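Local atomic coordinates of cell division protein FtsX (Streptococcus pneumoniae, PDB entry 6HE6), a protein that forms part of the cell-division ABC transporter FtsEX and interacts through its large extracellular loop with the essential peptidoglycan hydrolase PcsB. Residues A[16-21]-A[84-89]; A[20-25]-A[38-43]; A[52-57]-A[90-95]. All blocks are in the same frame, centred on the assembly; numbering follows the deposited sequence.

Interaction 1 (A[16-21]-A[84-89]); sequences IRKDVE and PLYDAY. With CAT (dodecane-trimethylamine), chain C.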
loop_
_atom_site.group_PDB
_atom_site.type_symbol
_atom_site.label_atom_id
_atom_site.label_comp_id
_atom_site.label_asym_id
_atom_site.label_seq_id
_atom_site.Cartn_x
_atom_site.Cartn_y
_atom_site.Cartn_z
ATOM N N ILE A 16 -0.348 -0.762 5.198
ATOM C CA ILE A 16 -1.708 -0.775 5.729
ATOM C C ILE A 16 -1.772 -1.819 6.833
ATOM O O ILE A 16 -1.158 -2.889 6.711
ATOM C CB ILE A 16 -2.743 -1.081 4.626
ATOM C CG1 ILE A 16 -2.668 -0.051 3.507
ATOM C CG2 ILE A 16 -4.167 -1.092 5.193
ATOM C CD1 ILE A 16 -3.169 -0.583 2.184
ATOM N N ARG A 17 -2.507 -1.510 7.915
ATOM C CA ARG A 17 -2.709 -2.471 8.997
ATOM C C ARG A 17 -3.267 -3.778 8.448
ATOM O O ARG A 17 -4.115 -3.782 7.553
ATOM C CB ARG A 17 -3.669 -1.915 10.061
ATOM C CG ARG A 17 -3.089 -0.811 10.947
ATOM C CD ARG A 17 -3.755 -0.805 12.305
ATOM N NE ARG A 17 -3.613 -2.107 12.943
ATOM C CZ ARG A 17 -4.505 -2.638 13.772
ATOM N NH1 ARG A 17 -5.616 -1.977 14.067
ATOM N NH2 ARG A 17 -4.292 -3.835 14.300
ATOM N N LYS A 18 -2.801 -4.893 9.014
ATOM C CA LYS A 18 -3.098 -6.210 8.461
ATOM C C LYS A 18 -4.582 -6.558 8.511
ATOM O O LYS A 18 -5.016 -7.472 7.806
ATOM C CB LYS A 18 -2.282 -7.273 9.199
ATOM C CG LYS A 18 -1.074 -7.773 8.417
ATOM C CD LYS A 18 -0.402 -8.952 9.106
ATOM C CE LYS A 18 0.622 -9.617 8.189
ATOM N NZ LYS A 18 0.095 -9.858 6.805
ATOM N N ASP A 19 -5.373 -5.850 9.309
ATOM C CA ASP A 19 -6.796 -6.131 9.449
ATOM C C ASP A 19 -7.672 -5.135 8.707
ATOM O O ASP A 19 -8.894 -5.138 8.902
ATOM C CB ASP A 19 -7.173 -6.134 10.925
ATOM C CG ASP A 19 -6.802 -4.835 11.606
ATOM O OD1 ASP A 19 -5.629 -4.704 12.024
ATOM O OD2 ASP A 19 -7.672 -3.943 11.702
ATOM N N VAL A 20 -7.075 -4.264 7.893
ATOM C CA VAL A 20 -7.796 -3.280 7.090
ATOM C C VAL A 20 -7.633 -3.673 5.628
ATOM O O VAL A 20 -6.511 -3.909 5.157
ATOM C CB VAL A 20 -7.274 -1.850 7.339
ATOM C CG1 VAL A 20 -7.680 -0.909 6.226
ATOM C CG2 VAL A 20 -7.751 -1.318 8.695
ATOM N N GLU A 21 -8.746 -3.753 4.914
ATOM C CA GLU A 21 -8.713 -4.055 3.491
ATOM C C GLU A 21 -9.132 -2.778 2.767
ATOM O O GLU A 21 -10.292 -2.572 2.423
ATOM C CB GLU A 21 -9.599 -5.279 3.167
ATOM C CG GLU A 21 -8.909 -6.607 3.511
ATOM C CD GLU A 21 -9.879 -7.736 3.804
ATOM O OE1 GLU A 21 -10.805 -7.939 2.996
ATOM O OE2 GLU A 21 -9.699 -8.436 4.824
ATOM N N PRO A 84 3.120 -12.986 5.224
ATOM C CA PRO A 84 3.314 -12.064 6.353
ATOM C C PRO A 84 3.555 -10.614 5.966
ATOM O O PRO A 84 3.680 -9.775 6.866
ATOM C CB PRO A 84 4.562 -12.636 7.039
ATOM C CG PRO A 84 5.344 -13.226 5.927
ATOM C CD PRO A 84 4.319 -13.799 4.964
ATOM N N LEU A 85 3.642 -10.304 4.676
ATOM C CA LEU A 85 3.902 -8.939 4.239
ATOM C C LEU A 85 2.638 -8.086 4.363
ATOM O O LEU A 85 1.536 -8.586 4.591
ATOM C CB LEU A 85 4.426 -8.927 2.803
ATOM C CG LEU A 85 5.650 -9.808 2.514
ATOM C CD1 LEU A 85 6.056 -9.742 1.037
ATOM C CD2 LEU A 85 6.826 -9.414 3.425
ATOM N N TYR A 86 2.811 -6.778 4.209
ATOM C CA TYR A 86 1.739 -5.804 4.381
ATOM C C TYR A 86 1.354 -5.227 3.029
ATOM O O TYR A 86 2.233 -4.824 2.259
ATOM C CB TYR A 86 2.178 -4.667 5.306
ATOM C CG TYR A 86 2.196 -5.000 6.774
ATOM C CD1 TYR A 86 2.935 -6.075 7.257
ATOM C CD2 TYR A 86 1.483 -4.228 7.685
ATOM C CE1 TYR A 86 2.954 -6.383 8.602
ATOM C CE2 TYR A 86 1.497 -4.530 9.032
ATOM C CZ TYR A 86 2.235 -5.608 9.482
ATOM O OH TYR A 86 2.253 -5.913 10.820
ATOM N N ASP A 87 0.045 -5.185 2.738
ATOM C CA ASP A 87 -0.466 -4.335 1.666
ATOM C C ASP A 87 0.059 -2.918 1.834
ATOM O O ASP A 87 0.277 -2.445 2.957
ATOM C CB ASP A 87 -1.998 -4.298 1.667
ATOM C CG ASP A 87 -2.626 -5.614 1.254
ATOM O OD1 ASP A 87 -1.901 -6.503 0.746
ATOM O OD2 ASP A 87 -3.856 -5.745 1.424
ATOM N N ALA A 88 0.241 -2.220 0.718
ATOM C CA ALA A 88 0.897 -0.927 0.767
ATOM C C ALA A 88 0.351 -0.031 -0.332
ATOM O O ALA A 88 -0.142 -0.505 -1.357
ATOM C CB ALA A 88 2.422 -1.070 0.628
ATOM N N TYR A 89 0.451 1.280 -0.110
ATOM C CA TYR A 89 0.269 2.254 -1.176
ATOM C C TYR A 89 1.631 2.845 -1.526
ATOM O O TYR A 89 2.425 3.175 -0.637
ATOM C CB TYR A 89 -0.714 3.373 -0.770
ATOM C CG TYR A 89 -2.165 2.938 -0.856
ATOM C CD1 TYR A 89 -2.763 2.677 -2.086
ATOM C CD2 TYR A 89 -2.927 2.772 0.289
ATOM C CE1 TYR A 89 -4.089 2.284 -2.167
ATOM C CE2 TYR A 89 -4.251 2.369 0.218
ATOM C CZ TYR A 89 -4.817 2.117 -1.015
ATOM O OH TYR A 89 -6.114 1.696 -1.096
HETATM C C1 CAT C . 3.650 -17.225 1.364
HETATM C C2 CAT C . 5.129 -16.873 1.139
HETATM C C3 CAT C . 5.569 -15.711 2.045
HETATM C C4 CAT C . 7.079 -15.721 2.341
HETATM C C5 CAT C . 7.452 -14.468 3.152
HETATM C C6 CAT C . 8.861 -14.513 3.768
HETATM C C7 CAT C . 8.742 -14.324 5.283
HETATM C C8 CAT C . 9.980 -13.708 5.946
HETATM C C9 CAT C . 9.490 -12.832 7.105
HETATM C C10 CAT C . 10.604 -12.521 8.101
HETATM C C11 CAT C . 10.454 -11.067 8.565
HETATM C C12 CAT C . 10.476 -10.989 10.091
HETATM C CA1 CAT C . 1.470 -17.478 0.376
HETATM C CB1 CAT C . 3.079 -16.022 -0.589
HETATM C CC1 CAT C . 3.353 -18.396 -0.695
HETATM N NE1 CAT C . 2.896 -17.280 0.117
HETATM O O HOH W 1 -1.744 -5.177 5.123
#

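Interaction 2 (A[20-25]-A[38-43]); sequences VEDNSQ and DYHKVY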
loop_
_atom_site.group_PDB
_atom_site.type_symbol
_atom_site.label_atom_id
_atom_site.label_comp_id
_atom_site.label_asym_id
_atom_site.label_seq_id
_atom_site.Cartn_x
_atom_site.Cartn_y
_atom_site.Cartn_z
ATOM N N VAL A 20 -7.075 -4.264 7.893
ATOM C CA VAL A 20 -7.796 -3.280 7.090
ATOM C C VAL A 20 -7.633 -3.673 5.628
ATOM O O VAL A 20 -6.511 -3.909 5.157
ATOM C CB VAL A 20 -7.274 -1.850 7.339
ATOM C CG1 VAL A 20 -7.680 -0.909 6.226
ATOM C CG2 VAL A 20 -7.751 -1.318 8.695
ATOM N N GLU A 21 -8.746 -3.753 4.914
ATOM C CA GLU A 21 -8.713 -4.055 3.491
ATOM C C GLU A 21 -9.132 -2.778 2.767
ATOM O O GLU A 21 -10.292 -2.572 2.423
ATOM C CB GLU A 21 -9.599 -5.279 3.167
ATOM C CG GLU A 21 -8.909 -6.607 3.511
ATOM C CD GLU A 21 -9.879 -7.736 3.804
ATOM O OE1 GLU A 21 -10.805 -7.939 2.996
ATOM O OE2 GLU A 21 -9.699 -8.436 4.824
ATOM N N ASP A 22 -8.160 -1.891 2.561
ATOM C CA ASP A 22 -8.467 -0.589 1.985
ATOM C C ASP A 22 -8.799 -0.682 0.503
ATOM O O ASP A 22 -9.504 0.192 -0.012
ATOM C CB ASP A 22 -7.294 0.363 2.202
ATOM C CG ASP A 22 -7.699 1.812 2.077
ATOM O OD1 ASP A 22 -8.460 2.266 2.944
ATOM O OD2 ASP A 22 -7.244 2.491 1.122
ATOM N N ASN A 23 -8.323 -1.723 -0.178
ATOM C CA ASN A 23 -8.458 -1.875 -1.619
ATOM C C ASN A 23 -9.604 -2.797 -2.003
ATOM O O ASN A 23 -9.829 -3.037 -3.195
ATOM C CB ASN A 23 -7.141 -2.404 -2.201
ATOM C CG ASN A 23 -7.194 -2.593 -3.701
ATOM O OD1 ASN A 23 -7.131 -3.716 -4.196
ATOM N ND2 ASN A 23 -7.319 -1.498 -4.426
ATOM N N SER A 24 -10.326 -3.327 -1.028
ATOM C CA SER A 24 -11.406 -4.265 -1.277
ATOM C C SER A 24 -12.725 -3.519 -1.275
ATOM O O SER A 24 -13.103 -2.936 -0.258
ATOM C CB SER A 24 -11.421 -5.372 -0.224
ATOM O OG SER A 24 -10.200 -6.081 -0.253
ATOM N N GLN A 25 -13.433 -3.571 -2.409
ATOM C CA GLN A 25 -14.715 -2.888 -2.541
ATOM C C GLN A 25 -15.823 -3.603 -1.793
ATOM O O GLN A 25 -16.727 -2.948 -1.273
ATOM C CB GLN A 25 -15.107 -2.757 -4.016
ATOM C CG GLN A 25 -14.048 -2.133 -4.902
ATOM C CD GLN A 25 -14.395 -2.242 -6.375
ATOM O OE1 GLN A 25 -14.434 -3.334 -6.935
ATOM N NE2 GLN A 25 -14.647 -1.106 -7.005
ATOM N N ASP A 38 -15.175 0.552 4.737
ATOM C CA ASP A 38 -13.842 1.101 4.929
ATOM C C ASP A 38 -13.053 1.196 3.631
ATOM O O ASP A 38 -11.849 1.460 3.673
ATOM C CB ASP A 38 -13.074 0.276 5.959
ATOM C CG ASP A 38 -13.658 0.405 7.355
ATOM O OD1 ASP A 38 -14.473 1.330 7.571
ATOM O OD2 ASP A 38 -13.291 -0.402 8.236
ATOM N N TYR A 39 -13.715 1.021 2.490
ATOM C CA TYR A 39 -13.042 1.018 1.202
ATOM C C TYR A 39 -12.431 2.380 0.924
ATOM O O TYR A 39 -13.115 3.411 1.005
ATOM C CB TYR A 39 -14.029 0.641 0.097
ATOM C CG TYR A 39 -13.488 0.778 -1.304
ATOM C CD1 TYR A 39 -12.458 -0.029 -1.747
ATOM C CD2 TYR A 39 -13.997 1.733 -2.176
ATOM C CE1 TYR A 39 -11.962 0.097 -3.031
ATOM C CE2 TYR A 39 -13.506 1.868 -3.448
ATOM C CZ TYR A 39 -12.493 1.045 -3.875
ATOM O OH TYR A 39 -11.987 1.162 -5.141
ATOM N N HIS A 40 -11.136 2.389 0.616
ATOM C CA HIS A 40 -10.432 3.589 0.153
ATOM C C HIS A 40 -10.338 4.675 1.211
ATOM O O HIS A 40 -9.987 5.825 0.895
ATOM C CB HIS A 40 -11.074 4.146 -1.126
ATOM C CG HIS A 40 -10.546 3.524 -2.380
ATOM N ND1 HIS A 40 -9.565 2.558 -2.371
ATOM C CD2 HIS A 40 -10.840 3.748 -3.680
ATOM C CE1 HIS A 40 -9.280 2.207 -3.610
ATOM N NE2 HIS A 40 -10.046 2.909 -4.424
ATOM N N LYS A 41 -10.610 4.340 2.475
ATOM C CA LYS A 41 -10.418 5.302 3.563
ATOM C C LYS A 41 -8.992 5.834 3.584
ATOM O O LYS A 41 -8.760 7.040 3.746
ATOM C CB LYS A 41 -10.743 4.637 4.903
ATOM C CG LYS A 41 -11.988 5.156 5.604
ATOM C CD LYS A 41 -13.205 5.119 4.709
ATOM C CE LYS A 41 -14.403 5.796 5.375
ATOM N NZ LYS A 41 -14.574 5.398 6.804
ATOM N N VAL A 42 -8.013 4.938 3.452
ATOM C CA VAL A 42 -6.618 5.365 3.470
ATOM C C VAL A 42 -6.230 5.985 2.139
ATOM O O VAL A 42 -5.557 7.028 2.103
ATOM C CB VAL A 42 -5.703 4.185 3.824
ATOM C CG1 VAL A 42 -4.249 4.614 3.741
ATOM C CG2 VAL A 42 -6.065 3.652 5.207
ATOM N N TYR A 43 -6.650 5.361 1.029
ATOM C CA TYR A 43 -6.383 5.904 -0.301
ATOM C C TYR A 43 -6.800 7.367 -0.373
ATOM O O TYR A 43 -6.007 8.229 -0.759
ATOM C CB TYR A 43 -7.105 5.069 -1.385
ATOM C CG TYR A 43 -7.101 5.702 -2.774
ATOM C CD1 TYR A 43 -6.051 5.487 -3.657
ATOM C CD2 TYR A 43 -8.138 6.537 -3.188
ATOM C CE1 TYR A 43 -6.042 6.082 -4.919
ATOM C CE2 TYR A 43 -8.132 7.130 -4.434
ATOM C CZ TYR A 43 -7.083 6.892 -5.293
ATOM O OH TYR A 43 -7.089 7.490 -6.522
#

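Interaction 3 (A[52-57]-A[90-95]); sequences VKSVTF and IVEANA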
loop_
_atom_site.group_PDB
_atom_site.type_symbol
_atom_site.label_atom_id
_atom_site.label_comp_id
_atom_site.label_asym_id
_atom_site.label_seq_id
_atom_site.Cartn_x
_atom_site.Cartn_y
_atom_site.Cartn_z
ATOM N N VAL A 52 0.901 15.263 -3.038
ATOM C CA VAL A 52 1.034 13.932 -3.635
ATOM C C VAL A 52 0.511 13.925 -5.069
ATOM O O VAL A 52 -0.537 14.507 -5.375
ATOM C CB VAL A 52 0.326 12.853 -2.796
ATOM C CG1 VAL A 52 0.729 12.955 -1.347
ATOM C CG2 VAL A 52 -1.153 12.988 -2.927
ATOM N N LYS A 53 1.235 13.239 -5.954
ATOM C CA LYS A 53 0.834 13.174 -7.356
ATOM C C LYS A 53 0.085 11.895 -7.711
ATOM O O LYS A 53 -0.822 11.926 -8.552
ATOM C CB LYS A 53 2.053 13.318 -8.278
ATOM C CG LYS A 53 1.689 13.173 -9.778
ATOM C CD LYS A 53 2.867 13.332 -10.743
ATOM C CE LYS A 53 2.510 14.339 -11.845
ATOM N NZ LYS A 53 3.692 14.861 -12.601
ATOM N N SER A 54 0.442 10.761 -7.116
ATOM C CA SER A 54 -0.244 9.513 -7.420
ATOM C C SER A 54 -0.115 8.565 -6.233
ATOM O O SER A 54 0.855 8.628 -5.474
ATOM C CB SER A 54 0.328 8.867 -8.686
ATOM O OG SER A 54 1.658 8.440 -8.455
ATOM N N VAL A 55 -1.110 7.691 -6.074
ATOM C CA VAL A 55 -1.092 6.687 -5.021
ATOM C C VAL A 55 -1.613 5.386 -5.622
ATOM O O VAL A 55 -2.750 5.323 -6.106
ATOM C CB VAL A 55 -1.916 7.108 -3.800
ATOM C CG1 VAL A 55 -3.206 7.596 -4.244
ATOM C CG2 VAL A 55 -2.153 5.941 -2.852
ATOM N N THR A 56 -0.771 4.365 -5.619
ATOM C CA THR A 56 -0.999 3.123 -6.341
ATOM C C THR A 56 -0.955 1.954 -5.369
ATOM O O THR A 56 0.036 1.782 -4.655
ATOM C CB THR A 56 0.076 2.950 -7.420
ATOM O OG1 THR A 56 0.080 4.103 -8.277
ATOM C CG2 THR A 56 -0.189 1.716 -8.232
ATOM N N PHE A 57 -2.026 1.156 -5.333
ATOM C CA PHE A 57 -2.049 -0.019 -4.474
ATOM C C PHE A 57 -1.007 -1.054 -4.899
ATOM O O PHE A 57 -0.884 -1.386 -6.081
ATOM C CB PHE A 57 -3.442 -0.676 -4.486
ATOM C CG PHE A 57 -3.631 -1.728 -3.409
ATOM C CD1 PHE A 57 -3.469 -1.407 -2.070
ATOM C CD2 PHE A 57 -3.969 -3.032 -3.737
ATOM C CE1 PHE A 57 -3.644 -2.375 -1.080
ATOM C CE2 PHE A 57 -4.147 -3.982 -2.765
ATOM C CZ PHE A 57 -3.980 -3.658 -1.433
ATOM N N ILE A 90 1.898 2.968 -2.814
ATOM C CA ILE A 90 3.127 3.579 -3.304
ATOM C C ILE A 90 2.760 5.005 -3.680
ATOM O O ILE A 90 2.013 5.229 -4.637
ATOM C CB ILE A 90 3.726 2.806 -4.488
ATOM C CG1 ILE A 90 3.772 1.301 -4.226
ATOM C CG2 ILE A 90 5.113 3.348 -4.829
ATOM C CD1 ILE A 90 4.801 0.851 -3.186
ATOM N N VAL A 91 3.233 5.968 -2.896
ATOM C CA VAL A 91 2.852 7.369 -3.043
ATOM C C VAL A 91 3.986 8.107 -3.734
ATOM O O VAL A 91 5.157 7.947 -3.359
ATOM C CB VAL A 91 2.536 8.008 -1.680
ATOM C CG1 VAL A 91 2.137 9.482 -1.833
ATOM C CG2 VAL A 91 1.430 7.211 -0.926
ATOM N N GLU A 92 3.641 8.907 -4.745
ATOM C CA GLU A 92 4.592 9.748 -5.456
ATOM C C GLU A 92 4.391 11.196 -5.025
ATOM O O GLU A 92 3.302 11.749 -5.210
ATOM C CB GLU A 92 4.402 9.607 -6.966
ATOM C CG GLU A 92 5.255 10.568 -7.794
ATOM C CD GLU A 92 4.938 10.475 -9.273
ATOM O OE1 GLU A 92 3.841 9.978 -9.599
ATOM O OE2 GLU A 92 5.774 10.893 -10.105
ATOM N N ALA A 93 5.433 11.799 -4.446
ATOM C CA ALA A 93 5.416 13.200 -4.036
ATOM C C ALA A 93 5.594 14.119 -5.243
ATOM O O ALA A 93 6.072 13.703 -6.293
ATOM C CB ALA A 93 6.523 13.488 -3.019
ATOM N N ASN A 94 5.220 15.393 -5.080
ATOM C CA ASN A 94 5.429 16.348 -6.164
ATOM C C ASN A 94 6.891 16.775 -6.267
ATOM O O ASN A 94 7.375 17.062 -7.367
ATOM C CB ASN A 94 4.536 17.579 -5.970
ATOM C CG ASN A 94 3.147 17.419 -6.596
ATOM O OD1 ASN A 94 2.939 16.615 -7.511
ATOM N ND2 ASN A 94 2.187 18.186 -6.090
ATOM N N ALA A 95 7.604 16.831 -5.144
ATOM C CA ALA A 95 9.005 17.215 -5.114
ATOM C C ALA A 95 9.681 16.416 -4.021
ATOM O O ALA A 95 9.007 15.952 -3.091
ATOM C CB ALA A 95 9.177 18.722 -4.853
HETATM O O HOH W 2 2.117 5.900 -7.309
#

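Interaction 1 (A[16-21]-A[84-89])
K18 reaches across the Y86 ring at about a right angle. Its CG sits over the middle of one face of the ring, 4.1 Å from the centroid and 11° off the normal, which makes a clean CH-pi contact. Beyond that the K18 chain runs on extended until it bends at its last torsion, turning NZ onto the backbone O of L85 at 2.9 Å. That NZ comes from above the carbonyl plane rather than along a lone pair, and a further weak bond to the O of N83 holds it from just before the segment. The ammonium itself stands too far from the Y86 ring for more than a weak attraction.

I16 N donates to the O of D87 at 2.9 Å and nearly straight, 167°, while the O of I16 lies obliquely against the same Y86 ring, 3.1 Å from CD2. A water links the two backbones, giving a hydrogen to I16 O at 2.8 Å and accepting a weak bond from D87 N. I16 CG1 is anti to its carbonyl carbon (chi1 -59°), and this carries CD1 to Y89 CE2 at 3.7 Å and to D87 CB at 3.9 Å. The carboxylate of D87 instead accepts a bond from K60 N.

P84, at the start of 84-89, rests with CG 3.6 Å from C7 of the dodecane-trimethylamine. The whole contact marks where strands 11-16 and 88-93 part into loops: L85 packs on helix 60-70, I16 and D87 touch F57 of strand 52-58, and Y89 lies against helix 41-47.

Interaction 2 (A[20-25]-A[38-43])
The carboxylate of D22 straddles the start of helix 41-47. OD1 takes the N-H of V42 at 2.8 Å, almost straight at 171°, and OD2 takes the N-H of Y43 at 2.9 Å; both oxygens are met on their syn sides, somewhat out of the carboxylate plane. The D22 side chain thus accepts two N-H groups of the first helical turn, while H40 holds the N-cap position. A trans first torsion (chi1 -160°) swings D22 CG beside its carbonyl carbon and brings the carboxylate to these two donors. The backbone O of D22 accepts H40 N at 2.8 Å, in the carbonyl plane and on a lone pair, plus a weak bond from H40 ND1. The helix end and the donors at the carboxylate would be expected to favour its ionised form.

A type II turn from D38 to K41 puts H40 in the left-handed region and presents its N-H to D22. Q25 runs alongside Y39, with its CG over one face, 4.0 Å from the ring centroid; the opposite face of Y39 is met by H40. The imidazole is itself sandwiched, Y39 CZ lying above the centre of one face and Y43 CD2 nearer the rim of the other. N23 O approaches the edge of the Y39 ring, 3.8 Å from CE1.

Further out, the hydroxyl of Y89 gives D22 OD2 a second partner, and N36 bonds S24 O and D38 N. The contact therefore joins the roots of hairpin 26-29/32-35 to helix 41-47, beside strands 88-93 and 52-58, with Y43 packed against Y89 and V55.

Interaction 3 (A[52-57]-A[90-95])
E92 buries the largest surface here, and it sits opposite a classic beta bulge: K53 and S54 together face it across the antiparallel pairing of strands 52-58 and 88-93, two neighbours in a four-stranded sheet with the 2-3-1-4 order of a ferredoxin-like fold. On the backbone, E92 O receives K53 N at 2.7 Å, nearly along the C=O axis, and E92 N goes to S54 O at 2.9 Å. Its side chain is fully extended from a trans first torsion (chi1 174°), lying alongside K53 and pointing the same way. K53 CD thereby packs 3.7 Å from E92 OE1, though the ammonium stops short of the carboxylate. S54 OG donates to E92 OE1, on the anti lone pair, at 2.9 Å; its chi1 of 67° puts OG between its own N and carbonyl carbon.

I90, next in buried area, makes a hydrogen-bonded pair with T56, N to O in both directions, on the same face as S54 and E92. V91 points to the other face, with V55, and its CG1 meets V52 CG1 at 3.8 Å; V55 and V91 pack on helix 41-47 and V52 on helix 99-107. On the face of S54, T56 and E92, a water ties the two strands together, giving a hydrogen to S54 OG and another to I90 O, both at 2.8 Å, and lying 2.9 Å from T56 OG1.

How the interactions relate
Interaction 1 is partly buried, and Y89, at its end, touches both other contacts, its hydroxyl end reaching interaction 2 while CD1 lies 3.4 Å from V55 CG2 of interaction 3. Interactions 2 and 3 are surface contacts, about 17 Å apart between centres, yet they touch where N23 packs on F57. Interactions 1 and 3 both use strand 88-93, one where it emerges from a loop, the other along its paired length; 1 and 2 share V20 and E21. Their chemistry follows: lysine, ring and water where strands separate, a carboxylate at a helix start, and regular backbone pairing with a bulge towards the far end of strand 88-93.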